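Local coordinates for chitin binding protein (Tectaria macrodonta, PDB 6IF7) that binds copper and is possibly a lytic polysaccharide monooxygenase of family AA10, probably acting on chitin, with insecticidal activity, at residues G2-P7 / F93-I98; Y110-G115 / G157-Y162. One frame throughout, in Å; residues are numbered along the deposited sequence.

Contacts 1 and 2 belong to the two beta sheets of an LPMO core, and their centres lie about 16 Å apart. Contact 1 pairs the strand that follows the amino-terminal copper ligand His-1 with strand 95-99; the side chain of the second copper ligand, His-103, is about 8 Å from Gly-2, and the copper ion about 7 Å. Contact 2 joins strands 105-111 and 159-167 of the other sheet and lies away from the metal, although the Tyr-110 side chain comes to about 4 Å from a bound N-acetylglucosamine. The two contacts touch at Pro-7 CG and Ile-161 CD1, 4.2 Å apart, and strand 95-99 directly precedes strand 105-111.

Contact 1: residues G2-P7 / F93-I98; sequences GSMEDP and FPFRYI
The ring of Tyr-97 lies flat over the backbone of Ser-3, whose carbonyl O sits 3.3 Å above the ring plane, over its centre. Met-4 N stands over the same face nearer the rim. The ring reaches residues 2-4 because chi1 of Tyr-97 (-170°) places CG opposite the backbone N, and Met-4 SD meets Tyr-97 CD2 at 3.7 Å in an oblique Met-aromatic contact. This is the dense part of the antiparallel pair: Phe-107 and Trp-165 also meet the Tyr-97 ring, and Pro-7 CD touches the edge of Phe-95 at CD1, 3.7 Å away. With Tyr-97 replaced by an alanine, the Ser-3 peptide would probably lose its aromatic cover and a gap would open beside Met-4.

The face bearing Asp-6, Arg-96 and Ile-98 is looser and partly exposed. Glu-5 stands out from it between Arg-96 and Ile-98, its OE2 3.3 Å from Arg-96 CB and hydrogen-bonded to Ser-144, while the guanidinium turns away and Arg-96 NH1 bonds to Phe-95 O at 3.0 Å. Charged ends therefore stay apart, with Glu-5 OE2 5.5 Å from Arg-96 NE.

Between the Met-4/Tyr-97 and Asp-6/Arg-96 pairs the register slips by one residue in a classic beta bulge. Glu-5 N and Asp-6 N both donate to Arg-96 O, at 2.8 Å for Glu-5 N, from one face of its carbonyl plane; Arg-96 N returns a bond to Asp-6 O on a lone pair. The chemistry thus implies that backbone bonding and aromatic packing, rather than a salt bridge, hold the strand after His-1 in place.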
ATOM      1  N   GLY A   2      -4.826  -5.835   8.275  1.00 27.03           N
ATOM      2  CA  GLY A   2      -5.522  -4.946   7.344  1.00 25.54           C
ATOM      3  C   GLY A   2      -4.670  -4.548   6.164  1.00 24.27           C
ATOM      4  O   GLY A   2      -3.593  -5.083   5.951  1.00 24.40           O
ATOM      5  N   SER A   3      -5.182  -3.596   5.406  1.00 23.03           N
ATOM      6  CA  SER A   3      -4.486  -2.988   4.283  1.00 22.79           C
ATOM      7  C   SER A   3      -5.260  -1.691   3.944  1.00 24.46           C
ATOM      8  O   SER A   3      -6.297  -1.413   4.572  1.00 23.99           O
ATOM      9  CB  SER A   3      -4.475  -3.929   3.069  1.00 23.21           C
ATOM     10  OG  SER A   3      -3.493  -3.543   2.114  1.00 22.84           O
ATOM     11  N   MET A   4      -4.767  -0.935   2.956  1.00 24.58           N
ATOM     12  CA  MET A   4      -5.446   0.265   2.472  1.00 24.74           C
ATOM     13  C   MET A   4      -6.698  -0.075   1.698  1.00 25.37           C
ATOM     14  O   MET A   4      -6.719  -0.981   0.844  1.00 23.22           O
ATOM     15  CB  MET A   4      -4.540   1.158   1.607  1.00 23.97           C
ATOM     16  CG  MET A   4      -3.612   2.044   2.413  1.00 24.78           C
ATOM     17  SD  MET A   4      -4.469   3.344   3.366  1.00 24.31           S
ATOM     18  CE  MET A   4      -4.832   4.503   2.060  1.00 27.10           C
ATOM     19  N   GLU A   5      -7.739   0.677   2.038  1.00 25.41           N
ATOM     20  CA  GLU A   5      -9.060   0.553   1.449  1.00 26.16           C
ATOM     21  C   GLU A   5      -9.330   1.672   0.451  1.00 25.74           C
ATOM     22  O   GLU A   5      -9.939   1.426  -0.583  1.00 23.66           O
ATOM     23  CB  GLU A   5     -10.137   0.579   2.538  1.00 26.27           C
ATOM     24  CG  GLU A   5     -11.556   0.405   2.010  1.00 26.58           C
ATOM     25  CD  GLU A   5     -12.590   0.441   3.110  1.00 27.29           C
ATOM     26  OE1 GLU A   5     -13.420  -0.463   3.122  1.00 27.44           O
ATOM     27  OE2 GLU A   5     -12.567   1.354   3.967  1.00 28.99           O
ATOM     28  N   ASP A   6      -8.890   2.891   0.749  1.00 24.94           N
ATOM     29  CA  ASP A   6      -9.124   4.004  -0.163  1.00 25.22           C
ATOM     30  C   ASP A   6      -7.975   5.008  -0.026  1.00 24.75           C
ATOM     31  O   ASP A   6      -7.846   5.610   1.039  1.00 23.51           O
ATOM     32  CB  ASP A   6     -10.471   4.636   0.156  1.00 24.47           C
ATOM     33  CG  ASP A   6     -10.991   5.540  -0.945  1.00 25.33           C
ATOM     34  OD1 ASP A   6     -10.858   5.229  -2.156  1.00 25.98           O
ATOM     35  OD2 ASP A   6     -11.567   6.585  -0.578  1.00 26.73           O
ATOM     36  N   PRO A   7      -7.110   5.150  -1.044  1.00 24.77           N
ATOM     37  CA  PRO A   7      -7.080   4.319  -2.254  1.00 24.87           C
ATOM     38  C   PRO A   7      -6.671   2.870  -1.991  1.00 24.20           C
ATOM     39  O   PRO A   7      -5.667   2.616  -1.310  1.00 22.08           O
ATOM     40  CB  PRO A   7      -5.986   4.977  -3.110  1.00 26.63           C
ATOM     41  CG  PRO A   7      -5.046   5.574  -2.111  1.00 26.57           C
ATOM     42  CD  PRO A   7      -5.917   6.015  -0.954  1.00 26.49           C
ATOM     43  N   PHE A  93      -9.549  14.314   0.577  1.00 26.85           N
ATOM     44  CA  PHE A  93      -9.695  12.934   0.127  1.00 26.28           C
ATOM     45  C   PHE A  93      -9.977  12.023   1.320  1.00 25.96           C
ATOM     46  O   PHE A  93      -9.266  12.123   2.322  1.00 25.72           O
ATOM     47  CB  PHE A  93      -8.500  12.433  -0.606  1.00 26.82           C
ATOM     48  CG  PHE A  93      -8.747  11.124  -1.275  1.00 28.45           C
ATOM     49  CD1 PHE A  93      -9.400  11.075  -2.494  1.00 27.74           C
ATOM     50  CD2 PHE A  93      -8.376   9.921  -0.656  1.00 28.83           C
ATOM     51  CE1 PHE A  93      -9.624   9.855  -3.120  1.00 28.54           C
ATOM     52  CE2 PHE A  93      -8.607   8.697  -1.280  1.00 27.89           C
ATOM     53  CZ  PHE A  93      -9.233   8.669  -2.509  1.00 27.33           C
ATOM     54  N   PRO A  94     -11.037  11.171   1.232  1.00 25.54           N
ATOM     55  CA  PRO A  94     -11.385  10.258   2.332  1.00 25.38           C
ATOM     56  C   PRO A  94     -10.500   9.007   2.352  1.00 26.10           C
ATOM     57  O   PRO A  94     -10.889   7.950   1.825  1.00 27.80           O
ATOM     58  CB  PRO A  94     -12.867   9.929   2.075  1.00 24.32           C
ATOM     59  CG  PRO A  94     -13.052  10.108   0.616  1.00 25.23           C
ATOM     60  CD  PRO A  94     -12.018  11.088   0.122  1.00 25.03           C
ATOM     61  N   PHE A  95      -9.303   9.143   2.930  1.00 26.07           N
ATOM     62  CA  PHE A  95      -8.401   8.003   3.075  1.00 25.93           C
ATOM     63  C   PHE A  95      -8.989   6.997   4.078  1.00 27.21           C
ATOM     64  O   PHE A  95      -9.442   7.381   5.188  1.00 24.91           O
ATOM     65  CB  PHE A  95      -6.987   8.385   3.522  1.00 25.17           C
ATOM     66  CG  PHE A  95      -6.264   9.314   2.587  1.00 26.49           C
ATOM     67  CD1 PHE A  95      -5.641   8.831   1.439  1.00 26.38           C
ATOM     68  CD2 PHE A  95      -6.182  10.688   2.871  1.00 28.41           C
ATOM     69  CE1 PHE A  95      -4.959   9.685   0.581  1.00 26.16           C
ATOM     70  CE2 PHE A  95      -5.502  11.544   2.023  1.00 26.95           C
ATOM     71  CZ  PHE A  95      -4.897  11.041   0.882  1.00 27.14           C
ATOM     72  N   ARG A  96      -8.964   5.715   3.683  1.00 27.51           N
ATOM     73  CA  ARG A  96      -9.469   4.626   4.534  1.00 27.35           C
ATOM     74  C   ARG A  96      -8.490   3.476   4.531  1.00 27.09           C
ATOM     75  O   ARG A  96      -7.994   3.114   3.480  1.00 26.02           O
ATOM     76  CB  ARG A  96     -10.819   4.128   4.036  1.00 26.78           C
ATOM     77  CG  ARG A  96     -11.886   5.202   3.901  1.00 26.96           C
ATOM     78  CD  ARG A  96     -12.423   5.644   5.243  1.00 28.15           C
ATOM     79  NE  ARG A  96     -13.470   6.661   5.076  1.00 28.36           N
ATOM     80  CZ  ARG A  96     -13.312   7.995   5.155  1.00 28.13           C
ATOM     81  NH1 ARG A  96     -12.130   8.575   5.423  1.00 27.64           N
ATOM     82  NH2 ARG A  96     -14.375   8.774   4.986  1.00 27.42           N
ATOM     83  N   TYR A  97      -8.217   2.926   5.721  1.00 28.27           N
ATOM     84  CA  TYR A  97      -7.399   1.714   5.914  1.00 26.93           C
ATOM     85  C   TYR A  97      -8.301   0.714   6.609  1.00 26.09           C
ATOM     86  O   TYR A  97      -8.688   0.916   7.780  1.00 25.25           O
ATOM     87  CB  TYR A  97      -6.167   2.006   6.794  1.00 26.31           C
ATOM     88  CG  TYR A  97      -5.141   0.878   6.844  1.00 27.54           C
ATOM     89  CD1 TYR A  97      -5.357  -0.292   7.575  1.00 26.94           C
ATOM     90  CD2 TYR A  97      -3.945   0.992   6.152  1.00 28.54           C
ATOM     91  CE1 TYR A  97      -4.422  -1.302   7.587  1.00 27.14           C
ATOM     92  CE2 TYR A  97      -3.005  -0.009   6.172  1.00 27.65           C
ATOM     93  CZ  TYR A  97      -3.247  -1.148   6.880  1.00 28.13           C
ATOM     94  OH  TYR A  97      -2.258  -2.107   6.864  1.00 32.38           O
ATOM     95  N   ILE A  98      -8.633  -0.357   5.893  1.00 25.54           N
ATOM     96  CA  ILE A  98      -9.531  -1.388   6.430  1.00 26.20           C
ATOM     97  C   ILE A  98      -8.730  -2.299   7.361  1.00 27.33           C
ATOM     98  O   ILE A  98      -7.654  -2.817   6.995  1.00 26.40           O
ATOM     99  CB  ILE A  98     -10.307  -2.203   5.346  1.00 26.94           C
ATOM    100  CG1 ILE A  98     -11.235  -3.251   6.014  1.00 27.08           C
ATOM    101  CG2 ILE A  98      -9.381  -2.917   4.364  1.00 27.61           C
ATOM    102  CD1 ILE A  98     -12.269  -3.855   5.077  1.00 26.76           C
TER

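Contact 2: residues Y110-G115 / G157-Y162; sequences YVTREG and GSHLIY
Thr-112 and His-159 meet where an antiparallel strand pair of the LPMO beta-sandwich, of the immunoglobulin-like kind, runs out into a loop. Tyr-110 and Tyr-162 form a hydrogen-bonded pair, with Tyr-110 N to Tyr-162 O at 2.8 Å and nearly straight (172°), and the reverse bond is of similar length. Val-111 and Ile-161 follow as a non-hydrogen-bonded pair.

Beyond them the threonine hydroxyl takes over the part of a backbone acceptor. Thr-112 OG1 stands between the backbone N and the carbonyl carbon (chi1 43°), which turns it onto the opposite strand, where Leu-160 N donates to Thr-112 OG1 at 3.0 Å. The main chain of Thr-112 is held as well, its N bonding to Leu-160 O almost in line with the carbonyl. The methyl Thr-112 CG2, anti to the carbonyl carbon, meets Leu-160 CB at 3.8 Å, the two side chains crossing at about a right angle. Both branches thus meet Leu-160, the hydroxyl at its N and the methyl at its CB.

On the sheet face of Val-111 and Ile-161, Val-111 CG2 and Ile-161 CG1 touch at 4.1 Å; Phe-182 also packs on the valine. Tyr-110 has its CG beside the backbone N, which sets the ring with its edge to Tyr-162 O and its hydroxyl hydrogen-bonded to Glu-108 and Arg-55; the Tyr-110 side chain also touches the bound N-acetylglucosamine. Tyr-162, on the same face, leads away to a hydrogen bond from OH to Leu-63 O.

At the loop end, Glu-114 bends at chi2; its carboxylate, salt-bridged to Lys-155, is nearly parallel to the imidazole (planes 11° apart), but Glu-114 OE1 stands obliquely, 3.6 Å from His-159 NE2. Arg-113 O comes in the ring plane to His-159 CE1 at 3.4 Å, and on the same ring His-159 ND1 shares a hydrogen bond of 2.7 Å with Thr-112 OG1.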
ATOM      1  N   TYR A 110       3.538   7.672   2.328  1.00 26.01           N
ATOM      2  CA  TYR A 110       4.526   8.190   1.391  1.00 26.31           C
ATOM      3  C   TYR A 110       3.923   8.178   0.013  1.00 27.10           C
ATOM      4  O   TYR A 110       3.116   7.296  -0.301  1.00 28.31           O
ATOM      5  CB  TYR A 110       5.782   7.317   1.381  1.00 25.81           C
ATOM      6  CG  TYR A 110       6.501   7.291   2.720  1.00 27.73           C
ATOM      7  CD1 TYR A 110       6.091   6.403   3.737  1.00 27.17           C
ATOM      8  CD2 TYR A 110       7.575   8.165   2.996  1.00 26.09           C
ATOM      9  CE1 TYR A 110       6.735   6.374   4.966  1.00 27.11           C
ATOM     10  CE2 TYR A 110       8.229   8.129   4.225  1.00 25.93           C
ATOM     11  CZ  TYR A 110       7.803   7.230   5.209  1.00 26.14           C
ATOM     12  OH  TYR A 110       8.418   7.161   6.434  1.00 26.02           O
ATOM     13  N   VAL A 111       4.325   9.146  -0.807  1.00 26.83           N
ATOM     14  CA  VAL A 111       4.037   9.134  -2.242  1.00 26.01           C
ATOM     15  C   VAL A 111       5.330   9.047  -3.060  1.00 25.19           C
ATOM     16  O   VAL A 111       6.398   9.522  -2.635  1.00 23.78           O
ATOM     17  CB  VAL A 111       3.224  10.384  -2.676  1.00 25.44           C
ATOM     18  CG1 VAL A 111       4.112  11.623  -2.816  1.00 25.18           C
ATOM     19  CG2 VAL A 111       2.479  10.104  -3.970  1.00 25.06           C
ATOM     20  N   THR A 112       5.205   8.457  -4.246  1.00 24.57           N
ATOM     21  CA  THR A 112       6.287   8.413  -5.223  1.00 25.10           C
ATOM     22  C   THR A 112       6.687   9.824  -5.678  1.00 25.84           C
ATOM     23  O   THR A 112       5.835  10.704  -5.833  1.00 24.38           O
ATOM     24  CB  THR A 112       5.896   7.589  -6.469  1.00 24.83           C
ATOM     25  OG1 THR A 112       4.552   7.919  -6.860  1.00 25.74           O
ATOM     26  CG2 THR A 112       5.971   6.111  -6.179  1.00 25.33           C
ATOM     27  N   ARG A 113       7.987  10.016  -5.884  1.00 27.00           N
ATOM     28  CA  ARG A 113       8.532  11.281  -6.383  1.00 29.45           C
ATOM     29  C   ARG A 113       8.149  11.532  -7.860  1.00 29.62           C
ATOM     30  O   ARG A 113       7.778  10.613  -8.601  1.00 25.84           O
ATOM     31  CB  ARG A 113      10.056  11.250  -6.319  1.00 31.72           C
ATOM     32  CG  ARG A 113      10.678  11.183  -4.944  1.00 36.33           C
ATOM     33  CD  ARG A 113      12.061  10.553  -5.082  1.00 39.11           C
ATOM     34  NE  ARG A 113      12.809  10.445  -3.832  1.00 41.87           N
ATOM     35  CZ  ARG A 113      13.405  11.457  -3.199  1.00 47.28           C
ATOM     36  NH1 ARG A 113      13.349  12.697  -3.674  1.00 49.01           N
ATOM     37  NH2 ARG A 113      14.054  11.236  -2.058  1.00 48.69           N
ATOM     38  N   GLU A 114       8.286  12.783  -8.296  1.00 33.59           N
ATOM     39  CA  GLU A 114       8.026  13.132  -9.697  1.00 36.50           C
ATOM     40  C   GLU A 114       8.944  12.317 -10.583  1.00 35.08           C
ATOM     41  O   GLU A 114      10.085  12.031 -10.205  1.00 36.12           O
ATOM     42  CB  GLU A 114       8.225  14.630  -9.941  1.00 39.94           C
ATOM     43  CG  GLU A 114       7.177  15.525  -9.255  1.00 45.07           C
ATOM     44  CD  GLU A 114       5.743  15.293  -9.728  1.00 48.01           C
ATOM     45  OE1 GLU A 114       5.047  14.375  -9.232  1.00 48.79           O
ATOM     46  OE2 GLU A 114       5.289  16.047 -10.597  1.00 55.99           O
ATOM     47  N   GLY A 115       8.431  11.880 -11.728  1.00 32.28           N
ATOM     48  CA  GLY A 115       9.216  11.042 -12.623  1.00 34.30           C
ATOM     49  C   GLY A 115       9.316   9.582 -12.223  1.00 35.13           C
ATOM     50  O   GLY A 115      10.147   8.854 -12.748  1.00 35.75           O
ATOM     51  N   GLY A 157      -0.802  12.211 -13.004  1.00 26.25           N
ATOM     52  CA  GLY A 157      -0.481  10.924 -13.592  1.00 25.82           C
ATOM     53  C   GLY A 157      -0.245   9.784 -12.598  1.00 25.16           C
ATOM     54  O   GLY A 157      -0.544   9.884 -11.412  1.00 22.82           O
ATOM     55  N   SER A 158       0.318   8.699 -13.122  1.00 24.83           N
ATOM     56  CA  SER A 158       0.430   7.440 -12.406  1.00 26.38           C
ATOM     57  C   SER A 158       1.480   7.520 -11.310  1.00 25.50           C
ATOM     58  O   SER A 158       2.641   7.738 -11.588  1.00 24.39           O
ATOM     59  CB  SER A 158       0.798   6.303 -13.361  1.00 26.53           C
ATOM     60  OG  SER A 158      -0.220   6.149 -14.321  1.00 26.97           O
ATOM     61  N   HIS A 159       1.036   7.343 -10.074  1.00 24.37           N
ATOM     62  CA  HIS A 159       1.890   7.357  -8.911  1.00 25.13           C
ATOM     63  C   HIS A 159       1.480   6.220  -7.981  1.00 24.90           C
ATOM     64  O   HIS A 159       0.550   5.464  -8.285  1.00 24.66           O
ATOM     65  CB  HIS A 159       1.807   8.718  -8.233  1.00 24.92           C
ATOM     66  CG  HIS A 159       2.637   9.746  -8.920  1.00 27.27           C
ATOM     67  ND1 HIS A 159       4.004   9.834  -8.750  1.00 28.43           N
ATOM     68  CD2 HIS A 159       2.309  10.690  -9.827  1.00 27.09           C
ATOM     69  CE1 HIS A 159       4.477  10.798  -9.515  1.00 26.98           C
ATOM     70  NE2 HIS A 159       3.469  11.335 -10.173  1.00 28.19           N
ATOM     71  N   LEU A 160       2.202   6.099  -6.872  1.00 23.76           N
ATOM     72  CA  LEU A 160       1.911   5.102  -5.881  1.00 24.41           C
ATOM     73  C   LEU A 160       1.967   5.748  -4.507  1.00 24.13           C
ATOM     74  O   LEU A 160       2.812   6.613  -4.237  1.00 24.30           O
ATOM     75  CB  LEU A 160       2.896   3.933  -6.046  1.00 25.44           C
ATOM     76  CG  LEU A 160       2.828   2.769  -5.069  1.00 26.52           C
ATOM     77  CD1 LEU A 160       3.167   1.482  -5.788  1.00 27.08           C
ATOM     78  CD2 LEU A 160       3.765   2.953  -3.874  1.00 27.45           C
ATOM     79  N   ILE A 161       1.052   5.309  -3.648  1.00 23.85           N
ATOM     80  CA  ILE A 161       1.070   5.644  -2.252  1.00 24.24           C
ATOM     81  C   ILE A 161       1.456   4.394  -1.452  1.00 24.13           C
ATOM     82  O   ILE A 161       0.848   3.325  -1.604  1.00 23.92           O
ATOM     83  CB  ILE A 161      -0.275   6.222  -1.842  1.00 25.09           C
ATOM     84  CG1 ILE A 161      -0.428   7.584  -2.537  1.00 27.41           C
ATOM     85  CG2 ILE A 161      -0.376   6.344  -0.331  1.00 25.70           C
ATOM     86  CD1 ILE A 161      -1.776   8.212  -2.373  1.00 29.93           C
ATOM     87  N   TYR A 162       2.496   4.554  -0.637  1.00 23.11           N
ATOM     88  CA  TYR A 162       3.019   3.517   0.226  1.00 23.71           C
ATOM     89  C   TYR A 162       2.653   3.877   1.665  1.00 24.65           C
ATOM     90  O   TYR A 162       2.975   4.975   2.158  1.00 22.93           O
ATOM     91  CB  TYR A 162       4.523   3.424   0.084  1.00 24.50           C
ATOM     92  CG  TYR A 162       5.162   2.141   0.597  1.00 24.96           C
ATOM     93  CD1 TYR A 162       4.793   0.897   0.085  1.00 25.29           C
ATOM     94  CD2 TYR A 162       6.185   2.179   1.538  1.00 25.55           C
ATOM     95  CE1 TYR A 162       5.403  -0.280   0.522  1.00 26.47           C
ATOM     96  CE2 TYR A 162       6.814   1.018   1.971  1.00 25.91           C
ATOM     97  CZ  TYR A 162       6.423  -0.212   1.477  1.00 26.37           C
ATOM     98  OH  TYR A 162       7.057  -1.359   1.924  1.00 27.91           O
TER